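Local coordinates for protein putative mannose-1-phosphate guanylyl transferase (Thermus thermophilus, PDB 2CU2) that probably transfers a guanylyl group from GTP to mannose 1-phosphate, giving GDP-mannose, at residues V7-R12 against L56-D61; R82-A87 against S232-V237; A87-V92 against E210-L215; L205-E210 against A226-I231. One frame throughout, in Å; residues are numbered along the deposited sequence.

Overall arrangement
The four contacts illustrate how an alpha/beta nucleotidyltransferase domain is built outward from its sheet. Contact 1, first along the chain, joins strands 3-8 and 54-59. Its centre lies about 13 Å from that of contact 2, and M8 packs through its sulfur on T84 and A87 of helix 83-98. That helix serves contacts 2 and 3; contacts 3 and 4 share helix 206-216. Contact 4 lies about 9 Å, centre to centre, from contact 2 and from contact 3; its segments alternate along the chain with those of contact 3, and both fall between those of contact 2. Segments 205-215 and 226-237 thus come back to helix 83-98, tying distant sequence into one helical flank.

Contact 1: residues V7-R12 against L56-D61; sequences VMAGGR and LAVRRD
L56 meets V7 through its side chain. Its CG stands anti to the backbone N (chi1 175°), which brings CD1 obliquely across to V7 CG1 at 3.8 Å; the same methyl also touches A9 CB. V7 and L56 both pack on L38 of helix 37-45. A57 carries the strand pairing. Its N-H binds V7 O at 2.9 Å, and its O accepts from A9 N at 2.8 Å in a bond running close to the C=O axis. One residue is therefore gripped by the two that flank M8, the pattern expected of parallel strands. V58 takes over where this ladder stops: its CG1 lies only 3.3 Å from A9 CB, a tight approach for two methyl carbons. By R59 the chains have separated enough for a water to enter. It donates to A9 O at 2.8 Å and accepts from R59 N at 2.9 Å, prolonging the pairing by one indirect step before the chain turns into a 3-10 segment at R60 and D61. Parallel strands with a glycine-rich loop (G10, G11) leaving the end of the first are characteristic of the Rossmann-like nucleotidyltransferase core, where that loop probably helps hold the nucleotide.

Contact 2: residues R82-A87 against S232-V237; sequences RDTAGA and SIDYGV
T84 and I233 form the tight centre of this contact. T84 OG1 accepts the backbone N-H of I233 at 2.7 Å in a nearly straight bond (165°), and it can do so because it sits between its own backbone N and carbonyl carbon (chi1 66°), turned toward the incoming helix. I233 CG2 closes in on the same oxygen at 3.3 Å, the two side chains crossing at about a right angle. A85 CB rests on the backbone carbon C of S232 at 3.7 Å. Toward solvent the fit slackens. D83 OD1 lies 3.2 Å from S232 N, but at an angle too poor for a hydrogen bond, and its other oxygen, OD2, takes only a weak one from T84 N. An alanine in place of D83 would probably cost T84 N that weak partner and uncover the flank of S232. Farther out, S232 OG turns from helix 83-98 to cap Y235 N at 2.9 Å, and the tyrosine ring itself is exposed. Two helix starts thus meet, their short axes 81° apart: helix 83-98, which follows strand 74-78, lends a threonine to the first N-H of helix 233-238, opened by a serine N-cap in this nucleotidyltransferase domain.

Contact 3: residues A87-V92 against E210-L215; sequences AVLLGV and EALERL
L89 faces A211, L212 and L215 in a helix-helix packing of the alpha/beta nucleotidyltransferase domain, where the segments of helices 83-98 and 206-216 run in broadly the same direction, crossing at -38° with their axes 10.0 Å apart. The interface is wholly apolar, and its fit depends on how each chain is folded at its first torsion. In L89, CG is carried anti to the backbone N (chi1 162°), and the two methyls fork from there toward different neighbours. CD1 presses against L212 CB at 3.5 Å, closer than carbons usually come, while CD2 spreads over A211 CB at 3.9 Å and reaches L215 CD1. L212 has much the same conformation, yet the two leucines slide past each other in opposite directions, so that the tip of L89 meets the base of L212. L215 is folded differently: its CG stands anti to the carbonyl carbon (chi1 -81°), and CD1 touches two leucines of the other helix, lying 4.1 Å from L89 CD2 and equally far from L90 CD2. L90 leaves its helix pointing away, and only its branched end turns back to this meeting point, on the side covered by L221 and Y225 of helix 221-226. Replacing L89 with an alanine would remove CG and both methyls and is likely to open a gap between helix 83-98 and A211 and L212, with L215 CD1 losing one of the two leucines it meets across the contact. At the other border, next to M197 of helix 194-204, V92 and L212 cross at about a right angle, V92 CG1 lying 3.9 Å from L212 CD2.

Contact 4: residues L205-E210 against A226-I231; sequences LPSHHE and AGLPKI
The first turn of helix 206-216 and the irregular chain through L228 draw near without a direct hydrogen bond, S207 CA and L228 CA being 6.5 Å apart. At that turn L205 O receives the N-H groups of both H208 and H209. The side chains gather round the imidazole of H208, whose CG stands anti to the carbonyl carbon (chi1 -75°), sending the ring toward L228. L228 CD1 lies over one face, 3.6 Å from the ring centroid and 18° off its normal, a CH-pi contact; L205 CD2, from the N-cap residue, lies over the opposite face, offset toward the rim. In the ring plane S207 OG is hydrogen-bonded to H208 ND1 at 2.9 Å, and a water sits 2.7 Å from H208 NE2 and 3.0 Å from P229 O. Both nitrogens therefore have partners, which should hold the ring against rotation. S207 OG also touches P229 CG at 3.4 Å. On the inner side I231 CG2 meets L205 CD2 at 4.2 Å, while R82, just before helix 83-98, hydrogen-bonds L228 O through NE. A histidine sandwiched between two leucines thus fastens the 226-231 loop to helix 206-216, within the helical flank of the nucleotidyltransferase fold.

Contact 1: residues V7-R12 against L56-D61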
loop_
_atom_site.group_PDB
_atom_site.type_symbol
_atom_site.label_atom_id
_atom_site.label_comp_id
_atom_site.label_asym_id
_atom_site.label_seq_id
_atom_site.Cartn_x
_atom_site.Cartn_y
_atom_site.Cartn_z
ATOM N N VAL A 7 -11.741 20.989 26.289
ATOM C CA VAL A 7 -10.967 20.230 25.315
ATOM C C VAL A 7 -11.684 20.166 23.968
ATOM O O VAL A 7 -12.702 19.507 23.797
ATOM C CB VAL A 7 -10.757 18.820 25.866
ATOM C CG1 VAL A 7 -9.970 17.980 24.862
ATOM C CG2 VAL A 7 -9.990 18.884 27.174
ATOM N N MET A 8 -11.136 20.919 23.000
ATOM C CA MET A 8 -11.784 20.995 21.698
ATOM C C MET A 8 -11.366 19.845 20.780
ATOM O O MET A 8 -10.218 19.711 20.378
ATOM C CB MET A 8 -11.415 22.336 21.062
ATOM C CG MET A 8 -11.790 23.523 21.954
ATOM S SD MET A 8 -11.520 25.103 21.139
ATOM C CE MET A 8 -9.726 25.018 21.027
ATOM N N ALA A 9 -12.347 18.970 20.490
ATOM C CA ALA A 9 -12.092 17.880 19.556
ATOM C C ALA A 9 -12.739 18.164 18.198
ATOM O O ALA A 9 -13.945 18.333 18.074
ATOM C CB ALA A 9 -12.670 16.595 20.152
ATOM N N GLY A 10 -11.882 18.259 17.164
ATOM C CA GLY A 10 -12.400 18.552 15.832
ATOM C C GLY A 10 -11.370 18.258 14.741
ATOM O O GLY A 10 -10.319 17.676 14.969
ATOM N N GLY A 11 -11.727 18.653 13.505
ATOM C CA GLY A 11 -10.838 18.397 12.379
ATOM C C GLY A 11 -11.192 17.082 11.681
ATOM O O GLY A 11 -11.200 16.016 12.280
ATOM N N ARG A 12 -11.563 17.062 10.407
ATOM C CA ARG A 12 -11.722 15.839 9.628
ATOM C C ARG A 12 -10.385 15.123 9.465
ATOM O O ARG A 12 -10.330 13.895 9.439
ATOM C CB ARG A 12 -12.281 16.154 8.237
ATOM C CG ARG A 12 -13.597 16.915 8.226
ATOM C CD ARG A 12 -14.013 17.249 6.796
ATOM N NE ARG A 12 -15.217 18.076 6.753
ATOM C CZ ARG A 12 -16.430 17.655 7.100
ATOM N NH1 ARG A 12 -16.606 16.405 7.515
ATOM N NH2 ARG A 12 -17.467 18.485 7.039
ATOM N N LEU A 56 -15.532 18.272 27.130
ATOM C CA LEU A 56 -15.071 17.789 25.842
ATOM C C LEU A 56 -16.021 18.207 24.729
ATOM O O LEU A 56 -17.094 17.631 24.576
ATOM C CB LEU A 56 -14.947 16.267 25.869
ATOM C CG LEU A 56 -14.579 15.618 24.533
ATOM C CD1 LEU A 56 -13.194 16.090 24.079
ATOM C CD2 LEU A 56 -14.610 14.114 24.696
ATOM N N ALA A 57 -15.615 19.209 23.954
ATOM C CA ALA A 57 -16.422 19.711 22.849
ATOM C C ALA A 57 -16.180 18.927 21.562
ATOM O O ALA A 57 -15.038 18.816 21.089
ATOM C CB ALA A 57 -16.130 21.185 22.616
ATOM N N VAL A 58 -17.262 18.376 21.012
ATOM C CA VAL A 58 -17.270 17.645 19.753
ATOM C C VAL A 58 -18.577 17.865 18.993
ATOM O O VAL A 58 -19.584 18.302 19.535
ATOM C CB VAL A 58 -17.090 16.159 20.069
ATOM C CG1 VAL A 58 -15.826 15.952 20.900
ATOM C CG2 VAL A 58 -18.285 15.651 20.852
ATOM N N ARG A 59 -18.525 17.583 17.680
ATOM C CA ARG A 59 -19.722 17.746 16.865
ATOM C C ARG A 59 -20.838 16.797 17.311
ATOM O O ARG A 59 -20.609 15.733 17.873
ATOM C CB ARG A 59 -19.349 17.471 15.409
ATOM C CG ARG A 59 -18.661 18.668 14.753
ATOM C CD ARG A 59 -19.638 19.822 14.500
ATOM N NE ARG A 59 -20.469 19.543 13.325
ATOM C CZ ARG A 59 -19.913 19.740 12.116
ATOM N NH1 ARG A 59 -18.669 20.179 12.023
ATOM N NH2 ARG A 59 -20.611 19.459 11.013
ATOM N N ARG A 60 -22.083 17.242 17.076
ATOM C CA ARG A 60 -23.233 16.453 17.475
ATOM C C ARG A 60 -23.238 15.079 16.808
ATOM O O ARG A 60 -23.634 14.077 17.387
ATOM C CB ARG A 60 -24.496 17.232 17.097
ATOM C CG ARG A 60 -25.755 16.367 17.172
ATOM C CD ARG A 60 -27.034 17.212 17.212
ATOM N NE ARG A 60 -27.636 17.301 15.879
ATOM C CZ ARG A 60 -28.223 18.465 15.543
ATOM N NH1 ARG A 60 -28.232 19.475 16.396
ATOM N NH2 ARG A 60 -28.810 18.589 14.349
ATOM N N ASP A 61 -22.809 15.042 15.532
ATOM C CA ASP A 61 -22.857 13.770 14.827
ATOM C C ASP A 61 -21.697 12.841 15.213
ATOM O O ASP A 61 -21.563 11.728 14.719
ATOM C CB ASP A 61 -22.888 14.023 13.315
ATOM C CG ASP A 61 -21.737 14.931 12.911
ATOM O OD1 ASP A 61 -21.904 15.662 11.932
ATOM O OD2 ASP A 61 -20.697 14.887 13.561
HETATM O O HOH W 1 -15.887 16.867 16.591
#

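Contact 2: residues R82-A87 against S232-V237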
loop_
_atom_site.group_PDB
_atom_site.type_symbol
_atom_site.label_atom_id
_atom_site.label_comp_id
_atom_site.label_asym_id
_atom_site.label_seq_id
_atom_site.Cartn_x
_atom_site.Cartn_y
_atom_site.Cartn_z
ATOM N N ARG A 82 -18.715 25.607 13.991
ATOM C CA ARG A 82 -18.518 27.050 14.078
ATOM C C ARG A 82 -17.100 27.411 14.532
ATOM O O ARG A 82 -16.846 28.455 15.119
ATOM C CB ARG A 82 -19.545 27.617 15.057
ATOM C CG ARG A 82 -20.595 28.478 14.356
ATOM C CD ARG A 82 -21.213 27.763 13.150
ATOM N NE ARG A 82 -22.407 28.476 12.690
ATOM C CZ ARG A 82 -23.064 27.966 11.633
ATOM N NH1 ARG A 82 -22.628 26.862 11.049
ATOM N NH2 ARG A 82 -24.167 28.573 11.185
ATOM N N ASP A 83 -16.162 26.480 14.274
ATOM C CA ASP A 83 -14.772 26.732 14.642
ATOM C C ASP A 83 -14.571 26.742 16.160
ATOM O O ASP A 83 -15.409 26.294 16.932
ATOM C CB ASP A 83 -14.348 28.078 14.048
ATOM C CG ASP A 83 -12.977 27.928 13.401
ATOM O OD1 ASP A 83 -12.744 28.591 12.389
ATOM O OD2 ASP A 83 -12.172 27.146 13.898
ATOM N N THR A 84 -13.390 27.239 16.576
ATOM C CA THR A 84 -13.072 27.267 18.002
ATOM C C THR A 84 -13.785 28.415 18.722
ATOM O O THR A 84 -14.056 28.362 19.914
ATOM C CB THR A 84 -11.559 27.428 18.148
ATOM O OG1 THR A 84 -11.182 28.714 17.652
ATOM C CG2 THR A 84 -10.836 26.355 17.329
ATOM N N ALA A 85 -14.073 29.531 18.030
ATOM C CA ALA A 85 -14.761 30.615 18.707
ATOM C C ALA A 85 -16.125 30.163 19.231
ATOM O O ALA A 85 -16.584 30.597 20.280
ATOM C CB ALA A 85 -14.929 31.762 17.719
ATOM N N GLY A 86 -16.749 29.300 18.410
ATOM C CA GLY A 86 -18.022 28.721 18.815
ATOM C C GLY A 86 -17.840 27.741 19.977
ATOM O O GLY A 86 -18.572 27.757 20.956
ATOM N N ALA A 87 -16.828 26.882 19.902
ATOM C CA ALA A 87 -16.562 25.953 20.994
ATOM C C ALA A 87 -16.209 26.728 22.268
ATOM O O ALA A 87 -16.655 26.381 23.357
ATOM C CB ALA A 87 -15.425 25.007 20.615
ATOM N N SER A 232 -12.561 31.399 14.008
ATOM C CA SER A 232 -11.666 30.883 15.034
ATOM C C SER A 232 -11.541 31.879 16.183
ATOM O O SER A 232 -11.814 33.062 16.051
ATOM C CB SER A 232 -10.294 30.628 14.407
ATOM O OG SER A 232 -9.526 31.827 14.433
ATOM N N ILE A 233 -11.162 31.358 17.360
ATOM C CA ILE A 233 -10.989 32.257 18.488
ATOM C C ILE A 233 -9.737 33.119 18.315
ATOM O O ILE A 233 -9.615 34.213 18.848
ATOM C CB ILE A 233 -10.885 31.415 19.755
ATOM C CG1 ILE A 233 -10.883 32.320 20.988
ATOM C CG2 ILE A 233 -9.563 30.625 19.743
ATOM C CD1 ILE A 233 -12.192 33.104 21.132
ATOM N N ASP A 234 -8.770 32.566 17.555
ATOM C CA ASP A 234 -7.533 33.298 17.306
ATOM C C ASP A 234 -7.788 34.580 16.508
ATOM O O ASP A 234 -7.271 35.649 16.804
ATOM C CB ASP A 234 -6.590 32.383 16.521
ATOM C CG ASP A 234 -6.231 31.174 17.373
ATOM O OD1 ASP A 234 -7.060 30.267 17.462
ATOM O OD2 ASP A 234 -5.132 31.141 17.918
ATOM N N TYR A 235 -8.588 34.434 15.434
ATOM C CA TYR A 235 -8.858 35.578 14.570
ATOM C C TYR A 235 -9.952 36.480 15.144
ATOM O O TYR A 235 -9.918 37.699 15.037
ATOM C CB TYR A 235 -9.292 35.045 13.203
ATOM C CG TYR A 235 -9.627 36.174 12.294
ATOM C CD1 TYR A 235 -8.636 37.069 11.902
ATOM C CD2 TYR A 235 -10.913 36.294 11.762
ATOM C CE1 TYR A 235 -8.918 38.062 10.975
ATOM C CE2 TYR A 235 -11.198 37.293 10.841
ATOM C CZ TYR A 235 -10.207 38.176 10.450
ATOM O OH TYR A 235 -10.475 39.159 9.517
ATOM N N GLY A 236 -10.969 35.833 15.742
ATOM C CA GLY A 236 -12.118 36.588 16.224
ATOM C C GLY A 236 -11.805 37.388 17.492
ATOM O O GLY A 236 -12.386 38.431 17.762
ATOM N N VAL A 237 -10.876 36.850 18.305
ATOM C CA VAL A 237 -10.617 37.485 19.593
ATOM C C VAL A 237 -9.129 37.763 19.829
ATOM O O VAL A 237 -8.706 38.881 20.095
ATOM C CB VAL A 237 -11.146 36.563 20.692
ATOM C CG1 VAL A 237 -10.645 37.035 22.055
ATOM C CG2 VAL A 237 -12.664 36.566 20.688
#

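Contact 3: residues A87-V92 against E210-L215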
loop_
_atom_site.group_PDB
_atom_site.type_symbol
_atom_site.label_atom_id
_atom_site.label_comp_id
_atom_site.label_asym_id
_atom_site.label_seq_id
_atom_site.Cartn_x
_atom_site.Cartn_y
_atom_site.Cartn_z
ATOM N N ALA A 87 -16.828 26.882 19.902
ATOM C CA ALA A 87 -16.562 25.953 20.994
ATOM C C ALA A 87 -16.209 26.728 22.268
ATOM O O ALA A 87 -16.655 26.381 23.357
ATOM C CB ALA A 87 -15.425 25.007 20.615
ATOM N N VAL A 88 -15.413 27.783 22.132
ATOM C CA VAL A 88 -15.026 28.582 23.292
ATOM C C VAL A 88 -16.263 29.237 23.922
ATOM O O VAL A 88 -16.369 29.338 25.145
ATOM C CB VAL A 88 -13.992 29.660 22.901
ATOM C CG1 VAL A 88 -13.794 30.637 24.047
ATOM C CG2 VAL A 88 -12.653 28.992 22.555
ATOM N N LEU A 89 -17.194 29.675 23.081
ATOM C CA LEU A 89 -18.431 30.283 23.563
ATOM C C LEU A 89 -19.137 29.316 24.512
ATOM O O LEU A 89 -19.526 29.688 25.614
ATOM C CB LEU A 89 -19.356 30.607 22.386
ATOM C CG LEU A 89 -20.834 30.835 22.726
ATOM C CD1 LEU A 89 -20.981 32.091 23.567
ATOM C CD2 LEU A 89 -21.644 30.951 21.436
ATOM N N LEU A 90 -19.291 28.071 24.079
ATOM C CA LEU A 90 -19.965 27.063 24.886
ATOM C C LEU A 90 -19.210 26.796 26.190
ATOM O O LEU A 90 -19.784 26.602 27.253
ATOM C CB LEU A 90 -20.050 25.776 24.066
ATOM C CG LEU A 90 -20.792 25.969 22.743
ATOM C CD1 LEU A 90 -21.095 24.640 22.044
ATOM C CD2 LEU A 90 -22.136 26.673 22.920
ATOM N N GLY A 91 -17.869 26.746 26.071
ATOM C CA GLY A 91 -17.053 26.491 27.249
ATOM C C GLY A 91 -17.226 27.590 28.298
ATOM O O GLY A 91 -17.265 27.348 29.497
ATOM N N VAL A 92 -17.290 28.842 27.807
ATOM C CA VAL A 92 -17.440 29.966 28.723
ATOM C C VAL A 92 -18.796 29.932 29.428
ATOM O O VAL A 92 -18.926 30.219 30.611
ATOM C CB VAL A 92 -17.297 31.261 27.920
ATOM C CG1 VAL A 92 -17.633 32.461 28.801
ATOM C CG2 VAL A 92 -15.874 31.400 27.410
ATOM N N GLU A 210 -23.535 38.454 22.354
ATOM C CA GLU A 210 -24.995 38.350 22.380
ATOM C C GLU A 210 -25.441 36.895 22.535
ATOM O O GLU A 210 -26.364 36.566 23.268
ATOM C CB GLU A 210 -25.548 38.937 21.073
ATOM C CG GLU A 210 -27.016 39.362 21.194
ATOM C CD GLU A 210 -27.469 40.015 19.901
ATOM O OE1 GLU A 210 -27.845 39.305 18.985
ATOM O OE2 GLU A 210 -27.480 41.243 19.837
ATOM N N ALA A 211 -24.767 36.012 21.773
ATOM C CA ALA A 211 -25.095 34.597 21.876
ATOM C C ALA A 211 -24.892 34.080 23.301
ATOM O O ALA A 211 -25.689 33.327 23.844
ATOM C CB ALA A 211 -24.205 33.823 20.899
ATOM N N LEU A 212 -23.754 34.490 23.892
ATOM C CA LEU A 212 -23.445 34.065 25.255
ATOM C C LEU A 212 -24.522 34.507 26.254
ATOM O O LEU A 212 -24.929 33.769 27.144
ATOM C CB LEU A 212 -22.092 34.670 25.639
ATOM C CG LEU A 212 -21.741 34.458 27.118
ATOM C CD1 LEU A 212 -21.764 32.991 27.546
ATOM C CD2 LEU A 212 -20.349 34.962 27.482
ATOM N N GLU A 213 -24.957 35.783 26.112
ATOM C CA GLU A 213 -25.998 36.284 27.011
ATOM C C GLU A 213 -27.288 35.462 26.887
ATOM O O GLU A 213 -27.937 35.112 27.863
ATOM C CB GLU A 213 -26.296 37.761 26.699
ATOM C CG GLU A 213 -25.225 38.740 27.193
ATOM C CD GLU A 213 -25.289 38.892 28.703
ATOM O OE1 GLU A 213 -26.360 39.127 29.235
ATOM O OE2 GLU A 213 -24.231 38.848 29.327
ATOM N N ARG A 214 -27.675 35.186 25.625
ATOM C CA ARG A 214 -28.938 34.491 25.411
ATOM C C ARG A 214 -28.879 33.037 25.889
ATOM O O ARG A 214 -29.857 32.466 26.355
ATOM C CB ARG A 214 -29.259 34.542 23.917
ATOM C CG ARG A 214 -29.607 35.956 23.450
ATOM C CD ARG A 214 -30.459 35.947 22.176
ATOM N NE ARG A 214 -29.644 35.577 21.018
ATOM C CZ ARG A 214 -29.974 34.444 20.368
ATOM N NH1 ARG A 214 -31.001 33.720 20.777
ATOM N NH2 ARG A 214 -29.254 34.054 19.313
ATOM N N LEU A 215 -27.696 32.422 25.725
ATOM C CA LEU A 215 -27.548 31.038 26.167
ATOM C C LEU A 215 -27.770 30.910 27.675
ATOM O O LEU A 215 -28.491 30.051 28.165
ATOM C CB LEU A 215 -26.142 30.564 25.798
ATOM C CG LEU A 215 -26.041 30.126 24.336
ATOM C CD1 LEU A 215 -24.614 29.752 23.932
ATOM C CD2 LEU A 215 -26.911 28.907 24.025
#

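Contact 4: residues L205-E210 against A226-I231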
loop_
_atom_site.group_PDB
_atom_site.type_symbol
_atom_site.label_atom_id
_atom_site.label_comp_id
_atom_site.label_asym_id
_atom_site.label_seq_id
_atom_site.Cartn_x
_atom_site.Cartn_y
_atom_site.Cartn_z
ATOM N N LEU A 205 -16.273 40.759 19.361
ATOM C CA LEU A 205 -17.066 39.693 18.726
ATOM C C LEU A 205 -18.534 39.691 19.192
ATOM O O LEU A 205 -19.013 38.792 19.880
ATOM C CB LEU A 205 -16.401 38.357 19.064
ATOM C CG LEU A 205 -16.723 37.228 18.075
ATOM C CD1 LEU A 205 -16.425 37.565 16.616
ATOM C CD2 LEU A 205 -15.917 35.966 18.365
ATOM N N PRO A 206 -19.218 40.795 18.821
ATOM C CA PRO A 206 -20.608 41.046 19.227
ATOM C C PRO A 206 -21.547 39.848 19.072
ATOM O O PRO A 206 -22.421 39.595 19.897
ATOM C CB PRO A 206 -21.071 42.231 18.393
ATOM C CG PRO A 206 -19.832 43.070 18.126
ATOM C CD PRO A 206 -18.739 41.917 18.030
ATOM N N SER A 207 -21.398 39.137 17.940
ATOM C CA SER A 207 -22.250 37.977 17.700
ATOM C C SER A 207 -22.163 36.955 18.845
ATOM O O SER A 207 -23.137 36.332 19.245
ATOM C CB SER A 207 -21.815 37.317 16.390
ATOM O OG SER A 207 -20.446 36.920 16.488
ATOM N N HIS A 208 -20.924 36.761 19.343
ATOM C CA HIS A 208 -20.719 35.764 20.394
ATOM C C HIS A 208 -21.101 36.297 21.781
ATOM O O HIS A 208 -21.517 35.563 22.669
ATOM C CB HIS A 208 -19.245 35.331 20.377
ATOM C CG HIS A 208 -18.974 34.419 19.203
ATOM N ND1 HIS A 208 -19.222 34.760 17.912
ATOM C CD2 HIS A 208 -18.493 33.106 19.223
ATOM C CE1 HIS A 208 -18.878 33.682 17.175
ATOM N NE2 HIS A 208 -18.440 32.677 17.935
ATOM N N HIS A 209 -20.895 37.615 21.982
ATOM C CA HIS A 209 -21.301 38.198 23.265
ATOM C C HIS A 209 -22.819 38.097 23.444
ATOM O O HIS A 209 -23.342 37.735 24.493
ATOM C CB HIS A 209 -20.841 39.666 23.325
ATOM C CG HIS A 209 -21.597 40.419 24.396
ATOM N ND1 HIS A 209 -22.745 41.098 24.161
ATOM C CD2 HIS A 209 -21.247 40.608 25.742
ATOM C CE1 HIS A 209 -23.090 41.664 25.334
ATOM N NE2 HIS A 209 -22.211 41.387 26.299
ATOM N N GLU A 210 -23.535 38.454 22.354
ATOM C CA GLU A 210 -24.995 38.350 22.380
ATOM C C GLU A 210 -25.441 36.895 22.535
ATOM O O GLU A 210 -26.364 36.566 23.268
ATOM C CB GLU A 210 -25.548 38.937 21.073
ATOM C CG GLU A 210 -27.016 39.362 21.194
ATOM C CD GLU A 210 -27.469 40.015 19.901
ATOM O OE1 GLU A 210 -27.845 39.305 18.985
ATOM O OE2 GLU A 210 -27.480 41.243 19.837
ATOM N N ALA A 226 -26.935 28.141 15.115
ATOM C CA ALA A 226 -27.196 28.255 13.676
ATOM C C ALA A 226 -26.927 29.674 13.142
ATOM O O ALA A 226 -26.431 29.875 12.042
ATOM C CB ALA A 226 -28.652 27.854 13.402
ATOM N N GLY A 227 -27.306 30.680 13.958
ATOM C CA GLY A 227 -27.166 32.069 13.504
ATOM C C GLY A 227 -25.793 32.680 13.821
ATOM O O GLY A 227 -25.535 33.859 13.603
ATOM N N LEU A 228 -24.907 31.850 14.392
ATOM C CA LEU A 228 -23.568 32.295 14.758
ATOM C C LEU A 228 -22.628 32.197 13.546
ATOM O O LEU A 228 -22.687 31.258 12.763
ATOM C CB LEU A 228 -23.118 31.323 15.864
ATOM C CG LEU A 228 -21.993 31.811 16.782
ATOM C CD1 LEU A 228 -22.324 33.062 17.587
ATOM C CD2 LEU A 228 -21.635 30.761 17.824
ATOM N N PRO A 229 -21.774 33.224 13.367
ATOM C CA PRO A 229 -20.777 33.211 12.292
ATOM C C PRO A 229 -19.621 32.253 12.624
ATOM O O PRO A 229 -19.163 32.143 13.760
ATOM C CB PRO A 229 -20.245 34.632 12.206
ATOM C CG PRO A 229 -20.370 35.213 13.606
ATOM C CD PRO A 229 -21.675 34.466 14.120
ATOM N N LYS A 230 -19.131 31.543 11.588
ATOM C CA LYS A 230 -18.012 30.620 11.789
ATOM C C LYS A 230 -16.671 31.358 11.810
ATOM O O LYS A 230 -16.233 31.943 10.825
ATOM C CB LYS A 230 -18.023 29.592 10.644
ATOM C CG LYS A 230 -16.870 28.582 10.737
ATOM C CD LYS A 230 -16.767 27.687 9.499
ATOM C CE LYS A 230 -15.517 26.796 9.510
ATOM N NZ LYS A 230 -15.800 25.546 8.800
ATOM N N ILE A 231 -16.028 31.361 12.995
ATOM C CA ILE A 231 -14.741 32.037 13.126
ATOM C C ILE A 231 -13.893 31.410 14.230
ATOM O O ILE A 231 -14.391 30.907 15.232
ATOM C CB ILE A 231 -15.001 33.519 13.426
ATOM C CG1 ILE A 231 -13.697 34.311 13.348
ATOM C CG2 ILE A 231 -15.563 33.674 14.847
ATOM C CD1 ILE A 231 -13.913 35.819 13.451
HETATM O O HOH W 2 -17.628 31.005 16.011
#